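Local coordinates for protein putative methylthioribose-1-phosphate isomerase (Pyrococcus horikoshii OT3, PDB 6A34) that probably interconverts 5-methylthioribose 1-phosphate and 5-methylthioribulose 1-phosphate, an aldose-ketose isomerisation in the methionine salvage pathway, at residues V17-K22 with L70-E75; N111-L116 with V133-K138; A279-I284 with T336-V341. All blocks are in the same frame, centred on the assembly; numbering follows the deposited sequence.

Interaction 1: residues V17-K22 with L70-E75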
ATOM      1  N   VAL A  17     -23.472   1.702  17.116  1.00 35.96           N
ATOM      2  CA  VAL A  17     -24.708   0.970  17.276  1.00 35.56           C
ATOM      3  C   VAL A  17     -25.337   1.475  18.578  1.00 36.77           C
ATOM      4  O   VAL A  17     -24.620   1.526  19.614  1.00 30.32           O
ATOM      5  CB  VAL A  17     -24.482  -0.555  17.368  1.00 37.69           C
ATOM      6  CG1 VAL A  17     -25.792  -1.322  17.405  1.00 38.42           C
ATOM      7  CG2 VAL A  17     -23.615  -1.088  16.249  1.00 44.77           C
ATOM      8  N   GLU A  18     -26.650   1.764  18.529  1.00 40.06           N
ATOM      9  CA  GLU A  18     -27.460   2.301  19.662  1.00 45.16           C
ATOM     10  C   GLU A  18     -28.835   1.592  19.657  1.00 44.48           C
ATOM     11  O   GLU A  18     -29.342   1.155  18.592  1.00 39.14           O
ATOM     12  CB  GLU A  18     -27.629   3.816  19.492  1.00 52.65           C
ATOM     13  CG  GLU A  18     -27.394   4.670  20.728  1.00 60.13           C
ATOM     14  CD  GLU A  18     -27.217   6.138  20.336  1.00 66.52           C
ATOM     15  OE1 GLU A  18     -28.077   6.623  19.563  1.00 65.41           O
ATOM     16  OE2 GLU A  18     -26.181   6.779  20.716  1.00 58.27           O
ATOM     17  N   TYR A  19     -29.436   1.448  20.843  1.00 39.96           N
ATOM     18  CA  TYR A  19     -30.812   0.929  20.961  1.00 41.01           C
ATOM     19  C   TYR A  19     -31.666   1.941  21.723  1.00 40.66           C
ATOM     20  O   TYR A  19     -31.315   2.316  22.835  1.00 39.53           O
ATOM     21  CB  TYR A  19     -30.844  -0.434  21.646  1.00 38.73           C
ATOM     22  CG  TYR A  19     -32.209  -1.062  21.710  1.00 39.71           C
ATOM     23  CD1 TYR A  19     -32.828  -1.523  20.561  1.00 42.32           C
ATOM     24  CD2 TYR A  19     -32.879  -1.214  22.912  1.00 41.91           C
ATOM     25  CE1 TYR A  19     -34.088  -2.086  20.596  1.00 39.03           C
ATOM     26  CE2 TYR A  19     -34.129  -1.813  22.972  1.00 39.36           C
ATOM     27  CZ  TYR A  19     -34.735  -2.245  21.808  1.00 37.36           C
ATOM     28  OH  TYR A  19     -35.963  -2.826  21.842  1.00 35.09           O
ATOM     29  N   LYS A  20     -32.768   2.369  21.093  1.00 41.25           N
ATOM     30  CA  LYS A  20     -33.609   3.477  21.579  1.00 43.96           C
ATOM     31  C   LYS A  20     -35.004   3.295  20.974  1.00 36.58           C
ATOM     32  O   LYS A  20     -35.103   2.962  19.811  1.00 34.02           O
ATOM     33  CB  LYS A  20     -32.942   4.798  21.159  1.00 50.19           C
ATOM     34  CG  LYS A  20     -33.571   6.084  21.677  1.00 59.80           C
ATOM     35  CD  LYS A  20     -32.842   7.369  21.233  1.00 68.74           C
ATOM     36  CE  LYS A  20     -32.899   7.687  19.744  1.00 72.45           C
ATOM     37  NZ  LYS A  20     -31.589   7.521  19.060  1.00 71.46           N
ATOM     38  N   ASN A  21     -36.075   3.488  21.748  1.00 42.56           N
ATOM     39  CA  ASN A  21     -37.454   3.464  21.164  1.00 46.56           C
ATOM     40  C   ASN A  21     -37.718   2.205  20.311  1.00 47.10           C
ATOM     41  O   ASN A  21     -38.227   2.312  19.181  1.00 48.09           O
ATOM     42  CB  ASN A  21     -37.698   4.633  20.209  1.00 50.03           C
ATOM     43  CG  ASN A  21     -37.266   5.959  20.780  1.00 61.02           C
ATOM     44  OD1 ASN A  21     -36.447   6.658  20.170  1.00 70.57           O
ATOM     45  ND2 ASN A  21     -37.796   6.288  21.949  1.00 57.46           N
ATOM     46  N   LYS A  22     -37.334   1.028  20.814  1.00 45.12           N
ATOM     47  CA  LYS A  22     -37.595  -0.247  20.126  1.00 50.15           C
ATOM     48  C   LYS A  22     -36.972  -0.264  18.728  1.00 46.07           C
ATOM     49  O   LYS A  22     -37.459  -0.947  17.842  1.00 47.89           O
ATOM     50  CB  LYS A  22     -39.102  -0.500  20.022  1.00 51.95           C
ATOM     51  CG  LYS A  22     -39.863  -0.391  21.338  1.00 54.32           C
ATOM     52  CD  LYS A  22     -41.273  -0.924  21.217  1.00 60.37           C
ATOM     53  CE  LYS A  22     -41.893  -1.317  22.541  1.00 71.18           C
ATOM     54  NZ  LYS A  22     -42.544  -0.165  23.202  1.00 71.61           N
ATOM     55  N   LEU A  70     -31.852  -9.048  20.027  1.00 36.68           N
ATOM     56  CA  LEU A  70     -32.656  -9.787  20.998  1.00 39.66           C
ATOM     57  C   LEU A  70     -33.469  -8.844  21.892  1.00 38.37           C
ATOM     58  O   LEU A  70     -34.576  -9.159  22.248  1.00 39.62           O
ATOM     59  CB  LEU A  70     -31.733 -10.688  21.814  1.00 38.76           C
ATOM     60  CG  LEU A  70     -31.063 -11.788  20.984  1.00 40.23           C
ATOM     61  CD1 LEU A  70     -30.062 -12.539  21.820  1.00 38.43           C
ATOM     62  CD2 LEU A  70     -32.104 -12.743  20.408  1.00 40.60           C
ATOM     63  N   ALA A  71     -32.883  -7.714  22.289  1.00 39.82           N
ATOM     64  CA  ALA A  71     -33.601  -6.681  23.032  1.00 37.24           C
ATOM     65  C   ALA A  71     -34.824  -6.260  22.212  1.00 38.37           C
ATOM     66  O   ALA A  71     -35.938  -6.243  22.725  1.00 39.52           O
ATOM     67  CB  ALA A  71     -32.701  -5.505  23.307  1.00 35.07           C
ATOM     68  N   LEU A  72     -34.595  -5.975  20.927  1.00 37.22           N
ATOM     69  CA  LEU A  72     -35.653  -5.599  20.007  1.00 40.19           C
ATOM     70  C   LEU A  72     -36.719  -6.706  19.996  1.00 38.88           C
ATOM     71  O   LEU A  72     -37.913  -6.423  20.124  1.00 40.50           O
ATOM     72  CB  LEU A  72     -35.090  -5.342  18.609  1.00 37.77           C
ATOM     73  CG  LEU A  72     -36.129  -4.956  17.559  1.00 42.07           C
ATOM     74  CD1 LEU A  72     -36.636  -3.547  17.787  1.00 48.42           C
ATOM     75  CD2 LEU A  72     -35.569  -5.059  16.160  1.00 49.69           C
ATOM     76  N   TYR A  73     -36.282  -7.959  19.897  1.00 36.03           N
ATOM     77  CA  TYR A  73     -37.202  -9.064  19.919  1.00 35.39           C
ATOM     78  C   TYR A  73     -38.050  -9.007  21.194  1.00 38.99           C
ATOM     79  O   TYR A  73     -39.270  -9.194  21.142  1.00 39.08           O
ATOM     80  CB  TYR A  73     -36.503 -10.419  19.830  1.00 35.96           C
ATOM     81  CG  TYR A  73     -37.488 -11.521  20.076  1.00 35.84           C
ATOM     82  CD1 TYR A  73     -38.442 -11.852  19.119  1.00 39.37           C
ATOM     83  CD2 TYR A  73     -37.529 -12.157  21.304  1.00 33.69           C
ATOM     84  CE1 TYR A  73     -39.421 -12.806  19.378  1.00 39.46           C
ATOM     85  CE2 TYR A  73     -38.497 -13.111  21.577  1.00 38.84           C
ATOM     86  CZ  TYR A  73     -39.445 -13.433  20.615  1.00 36.91           C
ATOM     87  OH  TYR A  73     -40.368 -14.381  20.925  1.00 36.79           O
ATOM     88  N   ALA A  74     -37.398  -8.780  22.339  1.00 37.85           N
ATOM     89  CA  ALA A  74     -38.072  -8.812  23.635  1.00 37.39           C
ATOM     90  C   ALA A  74     -39.171  -7.730  23.724  1.00 37.91           C
ATOM     91  O   ALA A  74     -40.256  -7.987  24.239  1.00 42.22           O
ATOM     92  CB  ALA A  74     -37.048  -8.660  24.736  1.00 35.88           C
ATOM     93  N   GLU A  75     -38.898  -6.524  23.212  1.00 36.30           N
ATOM     94  CA  GLU A  75     -39.817  -5.378  23.322  1.00 38.99           C
ATOM     95  C   GLU A  75     -40.909  -5.376  22.229  1.00 37.95           C
ATOM     96  O   GLU A  75     -41.822  -4.589  22.288  1.00 46.76           O
ATOM     97  CB  GLU A  75     -38.991  -4.088  23.326  1.00 35.78           C
ATOM     98  CG  GLU A  75     -38.161  -3.961  24.598  1.00 37.24           C
ATOM     99  CD  GLU A  75     -37.597  -2.584  24.880  1.00 38.10           C
ATOM    100  OE1 GLU A  75     -37.170  -1.906  23.917  1.00 35.49           O
ATOM    101  OE2 GLU A  75     -37.606  -2.186  26.065  1.00 39.90           O
TER
HETATM  102  O   HOH W   1     -36.651   0.650  23.651  1.00 34.25           O

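Interaction 2: residues N111-L116 with V133-K138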
ATOM      1  N   ASN A 111     -24.831 -15.725  23.134  1.00 42.77           N
ATOM      2  CA  ASN A 111     -24.760 -16.780  24.122  1.00 43.42           C
ATOM      3  C   ASN A 111     -24.888 -16.247  25.555  1.00 36.29           C
ATOM      4  O   ASN A 111     -25.396 -16.932  26.426  1.00 41.34           O
ATOM      5  CB  ASN A 111     -23.459 -17.573  24.008  1.00 51.12           C
ATOM      6  CG  ASN A 111     -23.740 -18.954  23.479  1.00 61.56           C
ATOM      7  OD1 ASN A 111     -23.843 -19.152  22.267  1.00 70.76           O
ATOM      8  ND2 ASN A 111     -23.949 -19.886  24.397  1.00 65.76           N
ATOM      9  N   ARG A 112     -24.320 -15.077  25.817  1.00 36.26           N
ATOM     10  CA  ARG A 112     -24.424 -14.413  27.118  1.00 40.68           C
ATOM     11  C   ARG A 112     -25.904 -14.149  27.470  1.00 42.66           C
ATOM     12  O   ARG A 112     -26.301 -14.290  28.625  1.00 39.57           O
ATOM     13  CB  ARG A 112     -23.653 -13.095  27.065  1.00 41.46           C
ATOM     14  CG  ARG A 112     -23.687 -12.282  28.350  1.00 43.43           C
ATOM     15  CD  ARG A 112     -22.748 -11.087  28.282  1.00 42.38           C
ATOM     16  NE  ARG A 112     -22.967 -10.141  29.373  1.00 38.71           N
ATOM     17  CZ  ARG A 112     -22.179  -9.125  29.611  1.00 39.61           C
ATOM     18  NH1 ARG A 112     -21.192  -8.879  28.762  1.00 42.08           N
ATOM     19  NH2 ARG A 112     -22.359  -8.367  30.681  1.00 39.79           N
ATOM     20  N   ILE A 113     -26.704 -13.758  26.466  1.00 38.40           N
ATOM     21  CA  ILE A 113     -28.115 -13.434  26.684  1.00 39.45           C
ATOM     22  C   ILE A 113     -28.953 -14.722  26.771  1.00 42.26           C
ATOM     23  O   ILE A 113     -29.681 -14.914  27.734  1.00 40.68           O
ATOM     24  CB  ILE A 113     -28.601 -12.475  25.598  1.00 35.11           C
ATOM     25  CG1 ILE A 113     -27.844 -11.149  25.725  1.00 34.39           C
ATOM     26  CG2 ILE A 113     -30.120 -12.325  25.670  1.00 35.27           C
ATOM     27  CD1 ILE A 113     -28.276 -10.107  24.735  1.00 37.60           C
ATOM     28  N   LYS A 114     -28.856 -15.564  25.744  1.00 42.24           N
ATOM     29  CA  LYS A 114     -29.351 -16.942  25.732  1.00 53.30           C
ATOM     30  C   LYS A 114     -29.181 -17.601  27.119  1.00 53.33           C
ATOM     31  O   LYS A 114     -30.161 -18.064  27.701  1.00 47.22           O
ATOM     32  CB  LYS A 114     -28.623 -17.693  24.614  1.00 57.13           C
ATOM     33  CG  LYS A 114     -28.710 -19.210  24.631  1.00 69.22           C
ATOM     34  CD  LYS A 114     -30.038 -19.758  24.178  1.00 78.54           C
ATOM     35  CE  LYS A 114     -29.911 -21.127  23.539  1.00 83.09           C
ATOM     36  NZ  LYS A 114     -31.243 -21.644  23.141  1.00 87.75           N
ATOM     37  N   LYS A 115     -27.951 -17.608  27.653  1.00 50.07           N
ATOM     38  CA  LYS A 115     -27.634 -18.304  28.896  1.00 46.78           C
ATOM     39  C   LYS A 115     -28.354 -17.627  30.070  1.00 45.98           C
ATOM     40  O   LYS A 115     -28.839 -18.297  30.961  1.00 45.66           O
ATOM     41  CB  LYS A 115     -26.122 -18.322  29.177  1.00 58.47           C
ATOM     42  CG  LYS A 115     -25.583 -19.539  29.929  1.00 69.63           C
ATOM     43  CD  LYS A 115     -26.649 -20.374  30.652  1.00 86.99           C
ATOM     44  CE  LYS A 115     -26.193 -21.749  31.099  1.00 96.79           C
ATOM     45  NZ  LYS A 115     -25.916 -21.773  32.555  1.00104.59           N
ATOM     46  N   LEU A 116     -28.393 -16.295  30.090  1.00 43.18           N
ATOM     47  CA  LEU A 116     -29.127 -15.542  31.144  1.00 46.45           C
ATOM     48  C   LEU A 116     -30.627 -15.907  31.132  1.00 45.27           C
ATOM     49  O   LEU A 116     -31.218 -16.067  32.176  1.00 43.24           O
ATOM     50  CB  LEU A 116     -28.921 -14.045  30.910  1.00 46.40           C
ATOM     51  CG  LEU A 116     -29.554 -13.119  31.935  1.00 46.43           C
ATOM     52  CD1 LEU A 116     -28.747 -13.132  33.221  1.00 48.50           C
ATOM     53  CD2 LEU A 116     -29.674 -11.708  31.383  1.00 51.00           C
ATOM     54  N   VAL A 133     -33.134  -6.967  27.796  1.00 34.01           N
ATOM     55  CA  VAL A 133     -32.873  -5.627  27.342  1.00 35.67           C
ATOM     56  C   VAL A 133     -31.678  -5.087  28.144  1.00 42.30           C
ATOM     57  O   VAL A 133     -30.749  -4.452  27.573  1.00 40.58           O
ATOM     58  CB  VAL A 133     -34.115  -4.718  27.457  1.00 37.04           C
ATOM     59  CG1 VAL A 133     -33.768  -3.245  27.231  1.00 38.53           C
ATOM     60  CG2 VAL A 133     -35.237  -5.167  26.526  1.00 33.85           C
ATOM     61  N   GLN A 134     -31.703  -5.347  29.456  1.00 35.92           N
ATOM     62  CA  GLN A 134     -30.697  -4.852  30.344  1.00 39.65           C
ATOM     63  C   GLN A 134     -29.322  -5.411  29.926  1.00 39.29           C
ATOM     64  O   GLN A 134     -28.348  -4.676  29.902  1.00 38.55           O
ATOM     65  CB  GLN A 134     -31.032  -5.207  31.796  1.00 40.22           C
ATOM     66  CG  GLN A 134     -29.933  -4.834  32.782  1.00 42.87           C
ATOM     67  CD  GLN A 134     -30.318  -5.095  34.218  1.00 47.73           C
ATOM     68  OE1 GLN A 134     -30.742  -4.195  34.942  1.00 50.97           O
ATOM     69  NE2 GLN A 134     -30.170  -6.337  34.639  1.00 41.63           N
ATOM     70  N   GLU A 135     -29.269  -6.718  29.669  1.00 36.65           N
ATOM     71  CA  GLU A 135     -28.098  -7.403  29.229  1.00 40.27           C
ATOM     72  C   GLU A 135     -27.531  -6.795  27.933  1.00 40.63           C
ATOM     73  O   GLU A 135     -26.322  -6.641  27.846  1.00 35.20           O
ATOM     74  CB  GLU A 135     -28.373  -8.893  29.019  1.00 39.32           C
ATOM     75  CG  GLU A 135     -27.167  -9.766  29.325  1.00 42.13           C
ATOM     76  CD  GLU A 135     -26.536  -9.589  30.703  1.00 45.36           C
ATOM     77  OE1 GLU A 135     -27.163  -8.935  31.568  1.00 46.44           O
ATOM     78  OE2 GLU A 135     -25.416 -10.127  30.920  1.00 47.30           O
ATOM     79  N   ALA A 136     -28.386  -6.469  26.952  1.00 35.36           N
ATOM     80  CA  ALA A 136     -27.923  -5.899  25.690  1.00 32.59           C
ATOM     81  C   ALA A 136     -27.271  -4.534  25.943  1.00 36.43           C
ATOM     82  O   ALA A 136     -26.232  -4.222  25.353  1.00 36.26           O
ATOM     83  CB  ALA A 136     -29.050  -5.814  24.690  1.00 35.22           C
ATOM     84  N   TYR A 137     -27.816  -3.745  26.886  1.00 37.04           N
ATOM     85  CA  TYR A 137     -27.223  -2.455  27.193  1.00 34.23           C
ATOM     86  C   TYR A 137     -25.869  -2.665  27.877  1.00 38.53           C
ATOM     87  O   TYR A 137     -24.942  -1.883  27.683  1.00 38.38           O
ATOM     88  CB  TYR A 137     -28.128  -1.564  28.045  1.00 35.03           C
ATOM     89  CG  TYR A 137     -29.181  -0.823  27.255  1.00 40.51           C
ATOM     90  CD1 TYR A 137     -28.832   0.122  26.299  1.00 38.34           C
ATOM     91  CD2 TYR A 137     -30.530  -1.057  27.465  1.00 38.35           C
ATOM     92  CE1 TYR A 137     -29.788   0.811  25.573  1.00 38.49           C
ATOM     93  CE2 TYR A 137     -31.499  -0.368  26.756  1.00 38.33           C
ATOM     94  CZ  TYR A 137     -31.125   0.554  25.797  1.00 37.00           C
ATOM     95  OH  TYR A 137     -32.060   1.224  25.088  1.00 38.68           O
ATOM     96  N   LYS A 138     -25.783  -3.705  28.705  1.00 38.89           N
ATOM     97  CA  LYS A 138     -24.572  -4.013  29.435  1.00 42.54           C
ATOM     98  C   LYS A 138     -23.432  -4.361  28.454  1.00 36.12           C
ATOM     99  O   LYS A 138     -22.325  -3.968  28.682  1.00 34.55           O
ATOM    100  CB  LYS A 138     -24.819  -5.170  30.405  1.00 44.73           C
ATOM    101  CG  LYS A 138     -25.122  -4.813  31.850  1.00 47.94           C
ATOM    102  CD  LYS A 138     -25.121  -6.103  32.673  1.00 56.38           C
ATOM    103  CE  LYS A 138     -25.611  -5.994  34.102  1.00 57.79           C
ATOM    104  NZ  LYS A 138     -25.780  -7.355  34.670  1.00 59.57           N
TER

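Interaction 3: residues A279-I284 with T336-V341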
ATOM      1  N   ALA A 279      -5.581  -3.109  22.985  1.00 33.70           N
ATOM      2  CA  ALA A 279      -6.752  -3.985  22.902  1.00 32.55           C
ATOM      3  C   ALA A 279      -7.301  -4.287  24.292  1.00 38.90           C
ATOM      4  O   ALA A 279      -6.551  -4.227  25.265  1.00 36.87           O
ATOM      5  CB  ALA A 279      -6.390  -5.256  22.226  1.00 35.19           C
ATOM      6  N   PRO A 280      -8.604  -4.642  24.415  1.00 37.17           N
ATOM      7  CA  PRO A 280      -9.176  -5.078  25.688  1.00 35.04           C
ATOM      8  C   PRO A 280      -8.709  -6.492  26.036  1.00 34.55           C
ATOM      9  O   PRO A 280      -8.268  -7.210  25.142  1.00 34.62           O
ATOM     10  CB  PRO A 280     -10.693  -5.012  25.445  1.00 36.63           C
ATOM     11  CG  PRO A 280     -10.849  -5.229  23.959  1.00 39.97           C
ATOM     12  CD  PRO A 280      -9.581  -4.699  23.316  1.00 37.57           C
ATOM     13  N   LEU A 281      -8.803  -6.864  27.323  1.00 38.04           N
ATOM     14  CA  LEU A 281      -8.424  -8.205  27.838  1.00 41.79           C
ATOM     15  C   LEU A 281      -9.058  -9.347  27.024  1.00 44.70           C
ATOM     16  O   LEU A 281      -8.430 -10.378  26.822  1.00 47.72           O
ATOM     17  CB  LEU A 281      -8.799  -8.322  29.317  1.00 48.32           C
ATOM     18  CG  LEU A 281      -7.618  -8.300  30.290  1.00 54.08           C
ATOM     19  CD1 LEU A 281      -6.723  -7.102  30.044  1.00 54.16           C
ATOM     20  CD2 LEU A 281      -8.103  -8.320  31.727  1.00 55.95           C
ATOM     21  N   SER A 282     -10.281  -9.150  26.532  1.00 42.13           N
ATOM     22  CA  SER A 282     -11.025 -10.169  25.836  1.00 45.41           C
ATOM     23  C   SER A 282     -10.387 -10.503  24.478  1.00 46.93           C
ATOM     24  O   SER A 282     -10.785 -11.479  23.853  1.00 45.83           O
ATOM     25  CB  SER A 282     -12.470  -9.749  25.671  1.00 45.46           C
ATOM     26  OG  SER A 282     -12.562  -8.572  24.886  1.00 45.93           O
ATOM     27  N   SER A 283      -9.426  -9.694  24.015  1.00 43.99           N
ATOM     28  CA  SER A 283      -8.720  -9.952  22.737  1.00 44.06           C
ATOM     29  C   SER A 283      -7.433 -10.748  22.984  1.00 42.89           C
ATOM     30  O   SER A 283      -6.760 -11.128  22.042  1.00 42.54           O
ATOM     31  CB  SER A 283      -8.409  -8.665  21.997  1.00 43.72           C
ATOM     32  OG  SER A 283      -9.585  -7.904  21.810  1.00 42.99           O
ATOM     33  N   ILE A 284      -7.080 -10.963  24.255  1.00 42.33           N
ATOM     34  CA  ILE A 284      -5.944 -11.775  24.593  1.00 42.38           C
ATOM     35  C   ILE A 284      -6.422 -13.221  24.730  1.00 41.14           C
ATOM     36  O   ILE A 284      -7.216 -13.534  25.603  1.00 44.31           O
ATOM     37  CB  ILE A 284      -5.253 -11.260  25.865  1.00 42.84           C
ATOM     38  CG1 ILE A 284      -4.889  -9.785  25.747  1.00 43.13           C
ATOM     39  CG2 ILE A 284      -4.043 -12.105  26.224  1.00 47.12           C
ATOM     40  CD1 ILE A 284      -4.585  -9.145  27.070  1.00 45.23           C
ATOM     41  N   THR A 336      -3.973  -2.087  27.556  1.00 34.12           N
ATOM     42  CA  THR A 336      -5.239  -2.776  27.768  1.00 33.92           C
ATOM     43  C   THR A 336      -6.168  -1.902  28.615  1.00 32.45           C
ATOM     44  O   THR A 336      -5.776  -0.865  29.136  1.00 32.47           O
ATOM     45  CB  THR A 336      -5.092  -4.133  28.463  1.00 32.22           C
ATOM     46  OG1 THR A 336      -4.989  -3.901  29.864  1.00 31.15           O
ATOM     47  CG2 THR A 336      -3.934  -4.946  27.940  1.00 36.86           C
ATOM     48  N   ASP A 337      -7.412  -2.365  28.749  1.00 37.07           N
ATOM     49  CA  ASP A 337      -8.441  -1.649  29.515  1.00 39.39           C
ATOM     50  C   ASP A 337      -8.197  -1.855  31.016  1.00 38.57           C
ATOM     51  O   ASP A 337      -8.944  -1.297  31.802  1.00 44.14           O
ATOM     52  CB  ASP A 337      -9.842  -2.120  29.132  1.00 37.33           C
ATOM     53  CG  ASP A 337     -10.076  -3.590  29.431  1.00 37.84           C
ATOM     54  OD1 ASP A 337      -9.336  -4.441  28.869  1.00 36.60           O
ATOM     55  OD2 ASP A 337     -10.993  -3.876  30.229  1.00 38.95           O
ATOM     56  N   ARG A 338      -7.152  -2.616  31.386  1.00 36.13           N
ATOM     57  CA  ARG A 338      -6.784  -2.814  32.806  1.00 41.91           C
ATOM     58  C   ARG A 338      -5.317  -2.439  33.037  1.00 40.18           C
ATOM     59  O   ARG A 338      -4.704  -2.926  33.941  1.00 43.51           O
ATOM     60  CB  ARG A 338      -7.102  -4.251  33.243  1.00 42.03           C
ATOM     61  CG  ARG A 338      -8.590  -4.611  33.202  1.00 47.79           C
ATOM     62  CD  ARG A 338      -9.460  -3.748  34.133  1.00 57.01           C
ATOM     63  NE  ARG A 338     -10.900  -4.067  34.180  1.00 62.06           N
ATOM     64  CZ  ARG A 338     -11.848  -3.297  34.743  1.00 57.85           C
ATOM     65  NH1 ARG A 338     -11.522  -2.203  35.415  1.00 53.19           N
ATOM     66  NH2 ARG A 338     -13.125  -3.616  34.610  1.00 56.06           N
ATOM     67  N   GLY A 339      -4.774  -1.539  32.217  1.00 41.20           N
ATOM     68  CA  GLY A 339      -3.411  -1.056  32.385  1.00 36.61           C
ATOM     69  C   GLY A 339      -2.495  -1.549  31.276  1.00 37.22           C
ATOM     70  O   GLY A 339      -2.900  -2.374  30.430  1.00 37.95           O
ATOM     71  N   VAL A 340      -1.272  -1.004  31.259  1.00 32.79           N
ATOM     72  CA  VAL A 340      -0.311  -1.262  30.224  1.00 31.55           C
ATOM     73  C   VAL A 340       0.573  -2.405  30.710  1.00 34.63           C
ATOM     74  O   VAL A 340       1.030  -2.347  31.821  1.00 36.23           O
ATOM     75  CB  VAL A 340       0.542  -0.037  29.889  1.00 31.95           C
ATOM     76  CG1 VAL A 340       1.477  -0.363  28.734  1.00 33.71           C
ATOM     77  CG2 VAL A 340      -0.287   1.197  29.578  1.00 30.60           C
ATOM     78  N   VAL A 341       0.735  -3.424  29.862  1.00 31.26           N
ATOM     79  CA  VAL A 341       1.596  -4.543  30.051  1.00 35.84           C
ATOM     80  C   VAL A 341       2.957  -4.236  29.410  1.00 35.77           C
ATOM     81  O   VAL A 341       3.041  -3.946  28.262  1.00 37.45           O
ATOM     82  CB  VAL A 341       0.993  -5.810  29.413  1.00 37.29           C
ATOM     83  CG1 VAL A 341       1.802  -7.046  29.751  1.00 40.97           C
ATOM     84  CG2 VAL A 341      -0.459  -6.003  29.808  1.00 39.43           C
TER

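Interaction 1: residues V17-K22 with L70-E75
Tyr19 lays one face of its ring over the methyl group of Ala71, whose CB sits 4.2 Å from the ring centroid, a CH-pi contact displaced toward the rim. With CG anti to the backbone N (chi1 -176°), the ring reaches out from the strand to the helix, and its CE1 atom packs 3.9 Å from Leu72 CB. The phenol then ends in a hydrogen bond: Tyr19 OH donates to Glu75 OE1 at 2.6 Å, meeting that oxygen on its anti side and 27° out of the carboxylate plane. Ring and carboxylate planes are turned 41° against each other. This is the seam between the small antiparallel sheet of the N-terminal region, where strand 17-20 is an outermost strand, and the C-terminal end of helix 59-76; strand and helix segments run nearly parallel. A water bridges the turn after the strand to the same carboxylate, accepting from Lys22 N at 2.9 Å and donating to Glu75 OE1 at 2.6 Å, so two donors grip one oxygen and limit its freedom to swing. Lys22 runs its chain past the end of the helix, CE 3.3 Å from Glu75 O; a bend at the last torsion then sets NZ 5.7 Å from Glu75 OE1, not in contact, though the opposite charges may still attract weakly. Helix 125-157 also packs on the Ala71 methyl, through Val133 and Ala136.

Interaction 2: residues N111-L116 with V133-K138
Ile113 and Leu116 close around the aliphatic part of Glu135, the tight part of the contact. The Ile113 and Glu135 side chains slide past each other in opposite directions, Ile113 CG1 3.9 Å from Glu135 CG; that of Leu116 crosses Glu135 at a slant, its CD2 3.8 Å from the same CG. Deeper in, Ile113 CD1 reaches Ala136 CB more loosely at 4.4 Å. Glu135 bends at chi2 (54°), which turns its carboxylate toward the polar side. There Arg112, extended from CG to NE, crosses it at about a right angle in a salt bridge: Arg112 NE donates to Glu135 OE2 (2.9 Å, nearly straight at 166°), the oxygen in the guanidinium plane. Arg112 NH1 has a second acid, Glu142. Exposed Lys138 is held more loosely, NZ in a long ion pair of 3.7 Å with Glu135 OE1. An alanine in place of Arg112 is likely to leave Glu142 and Glu135 OE2 without the cation they share, Glu135 keeping just its long pair with Lys138. The segments of helices 104-119 and 125-157 run antiparallel at 152°, axes 10.0 Å apart, an antiparallel helix pair of the N-terminal helical bundle with a salt-bridge network along its outer edge.

Interaction 3: residues A279-I284 with T336-V341
Ala279 meets Thr336 through its carbonyl: Ala279 O lies 3.2 Å from Thr336 CA in a CA-H...O contact. Next comes Pro280, which sets its CA 3.2 Å and its CB 3.7 Å from Asp337 OD1. The same carboxylate oxygen takes the hydrogen bond that ties the segments together, Leu281 N to Asp337 OD1 at 2.9 Å with an N-H...O angle of 157°, approached nearly along the C-O axis. Asp337 CG stands between its own backbone N and carbonyl carbon (chi1 62°), which turns OD1 to this amide at the start of the 3-10 segment 281-283; OD2 is bound in a salt bridge by Arg149 of helix 125-157. The two methyls of Leu281 lie against the turn. Its CD1 rests 3.6 Å from Thr336 OG1, and CD2 meets the stem of Arg338 4.0 Å from its CG. Ile284 ends the run, bringing CD1 loosely toward Thr336 CG2. Across the contact, the type I turn from Thr336 to Gly339 is braced by Thr336 OG1, which accepts from Arg338 N in an ST turn and donates to Gly339 O at 2.6 Å, on a lone pair in the carbonyl plane. The contact lies where strand 275-278 leaves the mixed, Rossmann-like sheet beside the 333-336/339-341 hairpin at its edge, between helix 125-157, which supplies Met150, and helix 345-354, whose Leu352 and Leu349 meet Leu281 and Ile284.

Overall arrangement
The three contacts follow one another along the chain, each closing before the next opens. Interactions 1 and 2 are neighbours in the N-terminal region, their centres 12 Å apart: Tyr19 O is probably hydrogen-bonded to Tyr137 OH, and Leu70 packs on Ile113. Interaction 3 belongs to the Rossmann-like part, its centre about 29 Å from that of interaction 1 and 22 Å from that of interaction 2, and touches neither. Long helix 125-157, carrying half of interaction 2 and flanking interaction 3, links the N-terminal helices and small sheet to the Rossmann-like part. Interaction 3 alone lies near the predicted site, the Ala279 side chain about 9 Å from that of Asp247, the predicted proton donor.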